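Side-chain contacts in D-glucosaminate-6-phosphate ammonia lyase (Salmonella typhimurium, PDB 7LCE), which is a fold-type I pyridoxal-phosphate protein of the aminotransferase superfamily, related to the selenocysteine synthases, with its cofactor covalently bound: residues 82-87 / 153-158; 105-110 / 146-151; 119-124 / 129-134; 174-179 / 184-189. All blocks are in the same frame, centred on the assembly; numbering follows the deposited sequence.

In the fold
All four contacts fix helices or their ends to the seven-stranded mixed sheet of the cofactor-binding domain, and each touches its parallel part, strands 186-189, 153-159, 105-109 and 130-134. Contacts 1 and 3 lie on one face, under helices 73-86 and 120-126; contacts 2 and 4 lie on the other, by helices 142-147 and 172-181. Contacts 1 and 4 are buried, contact 3 partly so, and contact 2 is at the surface. The chemistry follows: mostly alanines, with one isoleucine, in contact 1, branched side chains plus a backbone bond from the helix's last turns in contacts 3 and 4, and in contact 2 a weak glutamate-asparagine bond beside a small apolar patch.

Contact 1: 82-87 / 153-158; sequences AAAITH and TAALLY
The carbonyl oxygen A82 O is gripped twice by one residue, T86, in the helix turn that carries A84 and I85 onto A154 and A155 of strand 153-158. The hydroxyl T86 OG1 and the amide T86 N, the latter 2.8 Å from A82 O, come from opposite faces of the carbonyl plane. The same hydroxyl is also hydrogen-bonded to the amide of G88 and the side-chain nitrogen of Q236, which tie the helix end to the chain that follows and to a distant loop. H87, with positive phi, is the first residue past the helix.

The contact itself is apolar and made of small groups. A84 CB points at the strand, 3.7 Å from A155 CB and 3.6 Å from A154 O. Beside it, I85 touches A154 through CG1, with I85 CG1 to A154 CB at 3.8 Å; a chi1 of -63° sets this branch beside the backbone N, and CG2 lies anti to the backbone N. A154 has a nearly helical psi of -29°, which breaks the usual turn-about of a strand and lets two successive methyls, those of A154 and A155, face the helix. With alanines on both sides, the axes approach to 7.4 Å and run roughly antiparallel, at 153°.

Strand 153-159 lies inside the sheet, bonded on one side to strand 105-109 and on the other to strand 186-189. Helix 73-86 packs on the face presented by A154 and A155, and also meets P185 through A84, while L156 turns to the other face and packs on helix 172-181.

Contact 2: 105-110 / 146-151; sequences EVVMLR and ESAINE
V107 of strand 105-109 stands opposite A148, their CA atoms 6.8 Å apart, in the chain that follows on from helix 142-147 past the strand. V107 carries the apolar half of the contact with both its methyls. Its chi1 of 170° puts CG1 anti to the backbone N, and V107 CG1 rests 3.8 Å from A148 CB. The second methyl, CG2, also lies against A148 and in addition meets I149, whose side chain starts out away from the strand but bends back at chi2, -62°, to bring I149 CD1 within 4.1 Å of V107 CG2.

The polar half is slighter. The extended side chain of E105 crosses that of N150 at about a right angle, and N150 ND2 gives E105 OE1 a weak hydrogen bond of 3.4 Å, with carboxylate and amide planes 85° apart. The amide is held mainly at its other end, where N150 OD1 accepts from the backbone N of K152.

The loop belongs to the crossover that leads from strand 130-134 through helix 142-147 to strand 153-159, passing over strand 105-109, which lies between them in the sheet. A148 accordingly reaches V132 and V134 on one neighbour, and I149 reaches L156 on the other.

Contact 3: 119-124 / 129-134; sequences PVTSAI and GRIVEV
I124 and I131 share one shape at the first torsion, chi1 of -63° and -68°: in both, CG1 lies beside the backbone N and CG2 anti to it, and the chain beyond runs on nearly extended, bringing the two delta methyls together across the helix-strand gap. I124 CD1 and I131 CD1 are 3.6 Å apart, and the two side chains cross at about a right angle. I131 CG1 also passes I124 CG2, at 4.0 Å. Since T121 keeps its hydroxyl between its backbone N and carbonyl carbon, it offers a methyl to the same partner, T121 CG2 lying 3.5 Å from I131 CD1.

These pairs join the last two elements of the beta-alpha-beta unit formed by strand 105-109, helix 120-126 and strand 130-134. I124 and I131 continue onto the first strand, at V106 and M108 respectively, and I124 also touches I77 of helix 73-86. Strand 130-134 is the outermost on this side of the sheet within the chain; farther along it, E133 pairs with R110 of its own chain and with R110 of a second subunit.

In the last turn of the helix, I124 O accepts from G129 N over 3.0 Å, at an N-H...O angle of 151° and with the donor tilted out of the carbonyl plane.

Contact 4: 174-179 / 184-189; sequences DFVQVA and LPLIVD
L186 of strand 186-189 packs against F175, V176 and A179 of helix 172-181, the last helix-to-strand step of a beta-alpha-beta unit that starts at strand 153-159 in this fold-type I domain. The axes of helix and returning strand lie at 156° and 9.3 Å apart at the closest, the roughly antiparallel course expected within such a unit.

The polar part is backbone to backbone. L184 N donates to A179 O at 3.0 Å in an almost straight bond, with an N-H...O angle of 170°; the donor sits somewhat off the carbonyl plane. This bond spans the short link from the last turns of the helix to the residues leading into the strand. Farther along that strand, D189 OD2 comes close to N1 of the pyridoxal phosphate-modified lysine at position 213, placing the strand's C-terminal end by the cofactor.

The apolar part centres on L186, whose CG is anti to the backbone N (chi1 172°), carrying both delta methyls to the helix. The base of the side chain meets the small residue, L186 CB being 3.9 Å from A179 CB, and the same methyl of A179 packs 3.5 Å from L184 O. One branch goes to the aromatic: L186 CD1 lies 3.9 Å from F175 CB and reaches the ring obliquely near F175 CD2. The ring is further packed edge-to-face with that of Y158, and its residue touches L145 of helix 142-147. The side chains of L186 and V176 cross at about a right angle, the other branch placing L186 CD2 3.6 Å from V176 CG2.

Contact 1: 82-87 / 153-158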
loop_
_atom_site.group_PDB
_atom_site.type_symbol
_atom_site.label_atom_id
_atom_site.label_comp_id
_atom_site.label_asym_id
_atom_site.label_seq_id
_atom_site.Cartn_x
_atom_site.Cartn_y
_atom_site.Cartn_z
ATOM N N ALA A 82 -25.772 -5.150 -13.622
ATOM C CA ALA A 82 -25.001 -4.206 -14.423
ATOM C C ALA A 82 -25.788 -2.927 -14.676
ATOM O O ALA A 82 -25.204 -1.839 -14.739
ATOM C CB ALA A 82 -24.586 -4.847 -15.746
ATOM N N ALA A 83 -27.109 -3.038 -14.831
ATOM C CA ALA A 83 -27.939 -1.848 -14.973
ATOM C C ALA A 83 -27.905 -0.999 -13.707
ATOM O O ALA A 83 -27.879 0.235 -13.777
ATOM C CB ALA A 83 -29.373 -2.246 -15.320
ATOM N N ALA A 84 -27.920 -1.643 -12.537
ATOM C CA ALA A 84 -27.901 -0.893 -11.286
ATOM C C ALA A 84 -26.542 -0.256 -11.029
ATOM O O ALA A 84 -26.464 0.796 -10.382
ATOM C CB ALA A 84 -28.287 -1.800 -10.118
ATOM N N ILE A 85 -25.470 -0.869 -11.520
ATOM C CA ILE A 85 -24.130 -0.342 -11.287
ATOM C C ILE A 85 -23.764 0.722 -12.313
ATOM O O ILE A 85 -23.208 1.766 -11.959
ATOM C CB ILE A 85 -23.108 -1.495 -11.281
ATOM C CG1 ILE A 85 -23.403 -2.451 -10.125
ATOM C CG2 ILE A 85 -21.692 -0.955 -11.175
ATOM C CD1 ILE A 85 -22.438 -3.605 -10.027
ATOM N N THR A 86 -24.085 0.488 -13.585
ATOM C CA THR A 86 -23.694 1.411 -14.645
ATOM C C THR A 86 -24.665 2.568 -14.819
ATOM O O THR A 86 -24.277 3.595 -15.386
ATOM C CB THR A 86 -23.571 0.670 -15.979
ATOM O OG1 THR A 86 -24.839 0.098 -16.326
ATOM C CG2 THR A 86 -22.528 -0.431 -15.887
ATOM N N HIS A 87 -25.909 2.423 -14.360
ATOM C CA HIS A 87 -26.980 3.388 -14.613
ATOM C C HIS A 87 -27.195 3.624 -16.103
ATOM O O HIS A 87 -27.788 4.634 -16.494
ATOM C CB HIS A 87 -26.719 4.726 -13.907
ATOM C CG HIS A 87 -26.824 4.656 -12.416
ATOM N ND1 HIS A 87 -25.824 4.131 -11.624
ATOM C CD2 HIS A 87 -27.809 5.040 -11.572
ATOM C CE1 HIS A 87 -26.191 4.194 -10.357
ATOM N NE2 HIS A 87 -27.391 4.743 -10.298
ATOM N N THR A 153 -23.252 0.657 -1.874
ATOM C CA THR A 153 -24.335 -0.242 -2.248
ATOM C C THR A 153 -24.932 0.177 -3.585
ATOM O O THR A 153 -25.191 1.363 -3.816
ATOM C CB THR A 153 -25.417 -0.253 -1.168
ATOM O OG1 THR A 153 -24.846 -0.667 0.078
ATOM C CG2 THR A 153 -26.529 -1.216 -1.546
ATOM N N ALA A 154 -25.147 -0.796 -4.470
ATOM C CA ALA A 154 -25.689 -0.527 -5.795
ATOM C C ALA A 154 -27.116 -1.010 -5.987
ATOM O O ALA A 154 -27.851 -0.408 -6.774
ATOM C CB ALA A 154 -24.809 -1.173 -6.871
ATOM N N ALA A 155 -27.530 -2.065 -5.288
ATOM C CA ALA A 155 -28.880 -2.597 -5.434
ATOM C C ALA A 155 -29.165 -3.559 -4.290
ATOM O O ALA A 155 -28.248 -4.042 -3.615
ATOM C CB ALA A 155 -29.063 -3.306 -6.781
ATOM N N LEU A 156 -30.451 -3.837 -4.090
ATOM C CA LEU A 156 -30.912 -4.885 -3.192
ATOM C C LEU A 156 -31.490 -6.022 -4.023
ATOM O O LEU A 156 -32.133 -5.784 -5.050
ATOM C CB LEU A 156 -31.975 -4.366 -2.218
ATOM C CG LEU A 156 -31.546 -3.489 -1.041
ATOM C CD1 LEU A 156 -31.137 -2.098 -1.503
ATOM C CD2 LEU A 156 -32.664 -3.406 -0.006
ATOM N N LEU A 157 -31.262 -7.258 -3.582
ATOM C CA LEU A 157 -31.696 -8.436 -4.324
ATOM C C LEU A 157 -32.576 -9.308 -3.441
ATOM O O LEU A 157 -32.160 -9.718 -2.351
ATOM C CB LEU A 157 -30.501 -9.236 -4.839
ATOM C CG LEU A 157 -30.884 -10.438 -5.704
ATOM C CD1 LEU A 157 -31.378 -9.974 -7.053
ATOM C CD2 LEU A 157 -29.718 -11.395 -5.866
ATOM N N TYR A 158 -33.784 -9.592 -3.916
ATOM C CA TYR A 158 -34.697 -10.528 -3.277
ATOM C C TYR A 158 -34.892 -11.722 -4.201
ATOM O O TYR A 158 -35.197 -11.548 -5.384
ATOM C CB TYR A 158 -36.041 -9.863 -2.971
ATOM C CG TYR A 158 -36.972 -10.702 -2.124
ATOM C CD1 TYR A 158 -37.774 -11.681 -2.699
ATOM C CD2 TYR A 158 -37.063 -10.504 -0.753
ATOM C CE1 TYR A 158 -38.632 -12.449 -1.931
ATOM C CE2 TYR A 158 -37.920 -11.268 0.025
ATOM C CZ TYR A 158 -38.702 -12.238 -0.571
ATOM O OH TYR A 158 -39.558 -13.003 0.192
#

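Contact 2: 105-110 / 146-151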
loop_
_atom_site.group_PDB
_atom_site.type_symbol
_atom_site.label_atom_id
_atom_site.label_comp_id
_atom_site.label_asym_id
_atom_site.label_seq_id
_atom_site.Cartn_x
_atom_site.Cartn_y
_atom_site.Cartn_z
ATOM N N GLU A 105 -21.909 -2.888 -4.639
ATOM C CA GLU A 105 -22.339 -3.874 -3.659
ATOM C C GLU A 105 -23.814 -4.198 -3.852
ATOM O O GLU A 105 -24.653 -3.295 -3.933
ATOM C CB GLU A 105 -22.080 -3.367 -2.241
ATOM C CG GLU A 105 -20.604 -3.300 -1.883
ATOM C CD GLU A 105 -20.363 -2.789 -0.477
ATOM O OE1 GLU A 105 -21.350 -2.516 0.241
ATOM O OE2 GLU A 105 -19.181 -2.655 -0.094
ATOM N N VAL A 106 -24.124 -5.491 -3.933
ATOM C CA VAL A 106 -25.495 -5.983 -4.033
ATOM C C VAL A 106 -25.855 -6.616 -2.697
ATOM O O VAL A 106 -25.210 -7.580 -2.264
ATOM C CB VAL A 106 -25.660 -6.991 -5.180
ATOM C CG1 VAL A 106 -27.042 -7.614 -5.133
ATOM C CG2 VAL A 106 -25.428 -6.314 -6.518
ATOM N N VAL A 107 -26.876 -6.075 -2.043
ATOM C CA VAL A 107 -27.268 -6.495 -0.703
ATOM C C VAL A 107 -28.397 -7.510 -0.816
ATOM O O VAL A 107 -29.444 -7.224 -1.408
ATOM C CB VAL A 107 -27.689 -5.293 0.153
ATOM C CG1 VAL A 107 -28.317 -5.768 1.444
ATOM C CG2 VAL A 107 -26.487 -4.403 0.433
ATOM N N MET A 108 -28.194 -8.689 -0.232
ATOM C CA MET A 108 -29.196 -9.742 -0.265
ATOM C C MET A 108 -29.132 -10.536 1.029
ATOM O O MET A 108 -28.155 -10.459 1.781
ATOM C CB MET A 108 -29.002 -10.663 -1.472
ATOM C CG MET A 108 -27.693 -11.418 -1.455
ATOM S SD MET A 108 -27.504 -12.485 -2.893
ATOM C CE MET A 108 -28.815 -13.676 -2.627
ATOM N N LEU A 109 -30.192 -11.297 1.285
ATOM C CA LEU A 109 -30.232 -12.156 2.462
ATOM C C LEU A 109 -29.287 -13.337 2.292
ATOM O O LEU A 109 -29.189 -13.923 1.210
ATOM C CB LEU A 109 -31.651 -12.670 2.697
ATOM C CG LEU A 109 -32.756 -11.661 2.992
ATOM C CD1 LEU A 109 -34.074 -12.388 3.201
ATOM C CD2 LEU A 109 -32.407 -10.818 4.207
ATOM N N ARG A 110 -28.587 -13.689 3.374
ATOM C CA ARG A 110 -27.758 -14.892 3.346
ATOM C C ARG A 110 -28.606 -16.129 3.082
ATOM O O ARG A 110 -28.175 -17.052 2.381
ATOM C CB ARG A 110 -26.987 -15.035 4.659
ATOM C CG ARG A 110 -26.272 -16.372 4.810
ATOM C CD ARG A 110 -25.339 -16.387 6.009
ATOM N NE ARG A 110 -24.047 -15.790 5.695
ATOM C CZ ARG A 110 -23.690 -14.559 6.035
ATOM N NH1 ARG A 110 -24.497 -13.769 6.721
ATOM N NH2 ARG A 110 -22.489 -14.112 5.680
ATOM N N GLU A 146 -30.831 -2.827 7.020
ATOM C CA GLU A 146 -30.552 -1.401 6.911
ATOM C C GLU A 146 -29.078 -1.091 7.145
ATOM O O GLU A 146 -28.549 -0.139 6.561
ATOM C CB GLU A 146 -31.431 -0.628 7.890
ATOM C CG GLU A 146 -32.918 -0.794 7.622
ATOM C CD GLU A 146 -33.785 -0.083 8.642
ATOM O OE1 GLU A 146 -33.345 0.063 9.803
ATOM O OE2 GLU A 146 -34.908 0.333 8.280
ATOM N N SER A 147 -28.395 -1.883 7.974
ATOM C CA SER A 147 -26.985 -1.615 8.240
ATOM C C SER A 147 -26.107 -1.942 7.041
ATOM O O SER A 147 -25.028 -1.358 6.891
ATOM C CB SER A 147 -26.518 -2.401 9.464
ATOM O OG SER A 147 -27.275 -2.047 10.608
ATOM N N ALA A 148 -26.549 -2.858 6.174
ATOM C CA ALA A 148 -25.747 -3.237 5.016
ATOM C C ALA A 148 -25.717 -2.155 3.945
ATOM O O ALA A 148 -24.841 -2.188 3.075
ATOM C CB ALA A 148 -26.270 -4.544 4.416
ATOM N N ILE A 149 -26.647 -1.209 3.986
ATOM C CA ILE A 149 -26.703 -0.146 2.992
ATOM C C ILE A 149 -25.653 0.906 3.325
ATOM O O ILE A 149 -25.594 1.407 4.453
ATOM C CB ILE A 149 -28.107 0.477 2.942
ATOM C CG1 ILE A 149 -29.166 -0.605 2.730
ATOM C CG2 ILE A 149 -28.183 1.529 1.848
ATOM C CD1 ILE A 149 -29.015 -1.346 1.423
ATOM N N ASN A 150 -24.829 1.249 2.339
ATOM C CA ASN A 150 -23.873 2.341 2.470
ATOM C C ASN A 150 -23.657 2.945 1.086
ATOM O O ASN A 150 -24.327 2.572 0.118
ATOM C CB ASN A 150 -22.571 1.857 3.123
ATOM C CG ASN A 150 -21.909 0.740 2.350
ATOM O OD1 ASN A 150 -21.256 0.976 1.336
ATOM N ND2 ASN A 150 -22.068 -0.487 2.830
ATOM N N GLU A 151 -22.716 3.888 0.991
ATOM C CA GLU A 151 -22.515 4.617 -0.257
ATOM C C GLU A 151 -21.975 3.733 -1.376
ATOM O O GLU A 151 -22.027 4.137 -2.543
ATOM C CB GLU A 151 -21.572 5.802 -0.035
ATOM C CG GLU A 151 -20.135 5.413 0.285
ATOM C CD GLU A 151 -19.935 5.028 1.740
ATOM O OE1 GLU A 151 -20.904 5.122 2.524
ATOM O OE2 GLU A 151 -18.806 4.630 2.097
#

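Contact 3: 119-124 / 129-134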
loop_
_atom_site.group_PDB
_atom_site.type_symbol
_atom_site.label_atom_id
_atom_site.label_comp_id
_atom_site.label_asym_id
_atom_site.label_seq_id
_atom_site.Cartn_x
_atom_site.Cartn_y
_atom_site.Cartn_z
ATOM N N PRO A 119 -24.369 -21.105 -8.881
ATOM C CA PRO A 119 -24.658 -20.142 -7.815
ATOM C C PRO A 119 -25.174 -18.825 -8.375
ATOM O O PRO A 119 -24.681 -18.322 -9.388
ATOM C CB PRO A 119 -23.301 -19.960 -7.122
ATOM C CG PRO A 119 -22.513 -21.176 -7.502
ATOM C CD PRO A 119 -22.947 -21.489 -8.902
ATOM N N VAL A 120 -26.183 -18.268 -7.700
ATOM C CA VAL A 120 -26.701 -16.955 -8.066
ATOM C C VAL A 120 -25.618 -15.893 -7.942
ATOM O O VAL A 120 -25.721 -14.825 -8.557
ATOM C CB VAL A 120 -27.933 -16.611 -7.201
ATOM C CG1 VAL A 120 -27.539 -16.502 -5.735
ATOM C CG2 VAL A 120 -28.616 -15.340 -7.692
ATOM N N THR A 121 -24.568 -16.168 -7.162
ATOM C CA THR A 121 -23.449 -15.239 -7.055
ATOM C C THR A 121 -22.729 -15.074 -8.386
ATOM O O THR A 121 -22.229 -13.984 -8.689
ATOM C CB THR A 121 -22.461 -15.719 -5.992
ATOM O OG1 THR A 121 -21.673 -16.793 -6.524
ATOM C CG2 THR A 121 -23.203 -16.220 -4.767
ATOM N N SER A 122 -22.658 -16.140 -9.188
ATOM C CA SER A 122 -21.962 -16.056 -10.469
ATOM C C SER A 122 -22.642 -15.061 -11.399
ATOM O O SER A 122 -21.971 -14.251 -12.050
ATOM C CB SER A 122 -21.884 -17.435 -11.121
ATOM O OG SER A 122 -20.961 -18.264 -10.440
ATOM N N ALA A 123 -23.973 -15.101 -11.474
ATOM C CA ALA A 123 -24.679 -14.133 -12.303
ATOM C C ALA A 123 -24.467 -12.720 -11.777
ATOM O O ALA A 123 -24.254 -11.783 -12.555
ATOM C CB ALA A 123 -26.166 -14.478 -12.366
ATOM N N ILE A 124 -24.509 -12.552 -10.453
ATOM C CA ILE A 124 -24.275 -11.241 -9.855
ATOM C C ILE A 124 -22.862 -10.756 -10.160
ATOM O O ILE A 124 -22.650 -9.580 -10.478
ATOM C CB ILE A 124 -24.548 -11.294 -8.340
ATOM C CG1 ILE A 124 -26.018 -11.622 -8.083
ATOM C CG2 ILE A 124 -24.181 -9.981 -7.677
ATOM C CD1 ILE A 124 -26.301 -12.076 -6.673
ATOM N N GLY A 129 -21.280 -6.987 -9.676
ATOM C CA GLY A 129 -21.698 -6.809 -8.303
ATOM C C GLY A 129 -20.825 -7.570 -7.326
ATOM O O GLY A 129 -20.254 -8.612 -7.638
ATOM N N ARG A 130 -20.687 -7.002 -6.132
ATOM C CA ARG A 130 -20.061 -7.666 -4.997
ATOM C C ARG A 130 -21.135 -7.927 -3.948
ATOM O O ARG A 130 -21.849 -7.003 -3.546
ATOM C CB ARG A 130 -18.925 -6.815 -4.428
ATOM C CG ARG A 130 -17.818 -6.558 -5.440
ATOM C CD ARG A 130 -16.714 -5.683 -4.878
ATOM N NE ARG A 130 -16.096 -6.276 -3.700
ATOM C CZ ARG A 130 -15.068 -7.110 -3.748
ATOM N NH1 ARG A 130 -14.524 -7.470 -4.900
ATOM N NH2 ARG A 130 -14.572 -7.597 -2.614
ATOM N N ILE A 131 -21.256 -9.179 -3.519
ATOM C CA ILE A 131 -22.372 -9.591 -2.671
ATOM C C ILE A 131 -22.130 -9.151 -1.234
ATOM O O ILE A 131 -21.034 -9.327 -0.690
ATOM C CB ILE A 131 -22.584 -11.109 -2.756
ATOM C CG1 ILE A 131 -23.093 -11.486 -4.146
ATOM C CG2 ILE A 131 -23.555 -11.578 -1.677
ATOM C CD1 ILE A 131 -23.828 -12.798 -4.183
ATOM N N VAL A 132 -23.160 -8.577 -0.616
ATOM C CA VAL A 132 -23.185 -8.286 0.814
ATOM C C VAL A 132 -24.337 -9.083 1.411
ATOM O O VAL A 132 -25.508 -8.813 1.110
ATOM C CB VAL A 132 -23.352 -6.788 1.095
ATOM C CG1 VAL A 132 -23.634 -6.553 2.571
ATOM C CG2 VAL A 132 -22.115 -6.021 0.654
ATOM N N GLU A 133 -24.014 -10.049 2.271
ATOM C CA GLU A 133 -25.014 -10.942 2.839
ATOM C C GLU A 133 -25.564 -10.376 4.140
ATOM O O GLU A 133 -24.816 -9.857 4.974
ATOM C CB GLU A 133 -24.425 -12.331 3.086
ATOM C CG GLU A 133 -24.222 -13.152 1.826
ATOM C CD GLU A 133 -23.459 -14.433 2.088
ATOM O OE1 GLU A 133 -22.344 -14.358 2.647
ATOM O OE2 GLU A 133 -23.977 -15.517 1.738
ATOM N N VAL A 134 -26.879 -10.489 4.310
ATOM C CA VAL A 134 -27.591 -9.914 5.445
ATOM C C VAL A 134 -28.136 -11.043 6.308
ATOM O O VAL A 134 -28.684 -12.024 5.787
ATOM C CB VAL A 134 -28.722 -8.983 4.977
ATOM C CG1 VAL A 134 -29.614 -8.592 6.145
ATOM C CG2 VAL A 134 -28.137 -7.752 4.326
#

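Contact 4: 174-179 / 184-189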
loop_
_atom_site.group_PDB
_atom_site.type_symbol
_atom_site.label_atom_id
_atom_site.label_comp_id
_atom_site.label_asym_id
_atom_site.label_seq_id
_atom_site.Cartn_x
_atom_site.Cartn_y
_atom_site.Cartn_z
ATOM N N ASP A 174 -40.361 -5.581 3.231
ATOM C CA ASP A 174 -39.206 -5.006 3.913
ATOM C C ASP A 174 -38.165 -4.509 2.917
ATOM O O ASP A 174 -37.574 -3.439 3.107
ATOM C CB ASP A 174 -38.595 -6.040 4.858
ATOM C CG ASP A 174 -39.465 -6.308 6.071
ATOM O OD1 ASP A 174 -39.962 -5.336 6.681
ATOM O OD2 ASP A 174 -39.657 -7.497 6.408
ATOM N N PHE A 175 -37.925 -5.272 1.849
ATOM C CA PHE A 175 -36.954 -4.846 0.847
ATOM C C PHE A 175 -37.427 -3.607 0.093
ATOM O O PHE A 175 -36.636 -2.690 -0.158
ATOM C CB PHE A 175 -36.666 -5.991 -0.119
ATOM C CG PHE A 175 -35.556 -6.888 0.335
ATOM C CD1 PHE A 175 -35.784 -7.859 1.292
ATOM C CD2 PHE A 175 -34.279 -6.744 -0.178
ATOM C CE1 PHE A 175 -34.766 -8.679 1.721
ATOM C CE2 PHE A 175 -33.256 -7.561 0.247
ATOM C CZ PHE A 175 -33.499 -8.531 1.198
ATOM N N VAL A 176 -38.710 -3.557 -0.275
ATOM C CA VAL A 176 -39.233 -2.402 -1.004
ATOM C C VAL A 176 -39.067 -1.132 -0.179
ATOM O O VAL A 176 -38.615 -0.097 -0.683
ATOM C CB VAL A 176 -40.705 -2.629 -1.393
ATOM C CG1 VAL A 176 -41.259 -1.398 -2.089
ATOM C CG2 VAL A 176 -40.834 -3.846 -2.288
ATOM N N GLN A 177 -39.423 -1.196 1.106
ATOM C CA GLN A 177 -39.354 -0.011 1.953
ATOM C C GLN A 177 -37.917 0.472 2.111
ATOM O O GLN A 177 -37.643 1.674 2.016
ATOM C CB GLN A 177 -39.976 -0.306 3.318
ATOM C CG GLN A 177 -41.448 -0.676 3.262
ATOM C CD GLN A 177 -42.023 -0.989 4.629
ATOM O OE1 GLN A 177 -41.572 -0.454 5.641
ATOM N NE2 GLN A 177 -43.020 -1.866 4.666
ATOM N N VAL A 178 -36.985 -0.453 2.353
ATOM C CA VAL A 178 -35.585 -0.071 2.520
ATOM C C VAL A 178 -35.005 0.443 1.207
ATOM O O VAL A 178 -34.252 1.425 1.191
ATOM C CB VAL A 178 -34.772 -1.253 3.076
ATOM C CG1 VAL A 178 -33.294 -0.903 3.132
ATOM C CG2 VAL A 178 -35.283 -1.636 4.456
ATOM N N ALA A 179 -35.348 -0.201 0.089
ATOM C CA ALA A 179 -34.803 0.215 -1.201
ATOM C C ALA A 179 -35.249 1.625 -1.564
ATOM O O ALA A 179 -34.430 2.467 -1.946
ATOM C CB ALA A 179 -35.211 -0.778 -2.290
ATOM N N LEU A 184 -32.339 3.309 -3.977
ATOM C CA LEU A 184 -31.628 2.222 -4.609
ATOM C C LEU A 184 -32.607 1.301 -5.324
ATOM O O LEU A 184 -33.734 1.102 -4.857
ATOM C CB LEU A 184 -30.837 1.410 -3.579
ATOM C CG LEU A 184 -29.741 2.178 -2.844
ATOM C CD1 LEU A 184 -29.079 1.284 -1.810
ATOM C CD2 LEU A 184 -28.720 2.720 -3.833
ATOM N N PRO A 185 -32.216 0.728 -6.459
ATOM C CA PRO A 185 -33.127 -0.173 -7.170
ATOM C C PRO A 185 -33.226 -1.517 -6.465
ATOM O O PRO A 185 -32.237 -2.044 -5.949
ATOM C CB PRO A 185 -32.483 -0.305 -8.553
ATOM C CG PRO A 185 -31.033 -0.096 -8.298
ATOM C CD PRO A 185 -30.953 0.925 -7.191
ATOM N N LEU A 186 -34.437 -2.065 -6.441
ATOM C CA LEU A 186 -34.686 -3.387 -5.881
ATOM C C LEU A 186 -34.827 -4.391 -7.014
ATOM O O LEU A 186 -35.643 -4.204 -7.920
ATOM C CB LEU A 186 -35.950 -3.396 -5.020
ATOM C CG LEU A 186 -36.394 -4.786 -4.558
ATOM C CD1 LEU A 186 -35.298 -5.454 -3.740
ATOM C CD2 LEU A 186 -37.688 -4.719 -3.772
ATOM N N ILE A 187 -34.033 -5.456 -6.955
ATOM C CA ILE A 187 -34.016 -6.493 -7.978
ATOM C C ILE A 187 -34.621 -7.752 -7.377
ATOM O O ILE A 187 -34.254 -8.157 -6.267
ATOM C CB ILE A 187 -32.588 -6.752 -8.487
ATOM C CG1 ILE A 187 -31.970 -5.449 -8.997
ATOM C CG2 ILE A 187 -32.584 -7.806 -9.582
ATOM C CD1 ILE A 187 -30.551 -5.599 -9.491
ATOM N N VAL A 188 -35.546 -8.369 -8.105
ATOM C CA VAL A 188 -36.237 -9.567 -7.647
ATOM C C VAL A 188 -35.954 -10.692 -8.629
ATOM O O VAL A 188 -36.178 -10.545 -9.835
ATOM C CB VAL A 188 -37.751 -9.337 -7.504
ATOM C CG1 VAL A 188 -38.453 -10.654 -7.243
ATOM C CG2 VAL A 188 -38.030 -8.359 -6.380
ATOM N N ASP A 189 -35.460 -11.810 -8.108
ATOM C CA ASP A 189 -35.267 -13.017 -8.898
ATOM C C ASP A 189 -36.510 -13.884 -8.738
ATOM O O ASP A 189 -36.709 -14.513 -7.692
ATOM C CB ASP A 189 -34.005 -13.750 -8.451
ATOM C CG ASP A 189 -33.817 -15.084 -9.153
ATOM O OD1 ASP A 189 -34.503 -15.348 -10.165
ATOM O OD2 ASP A 189 -32.960 -15.869 -8.695
#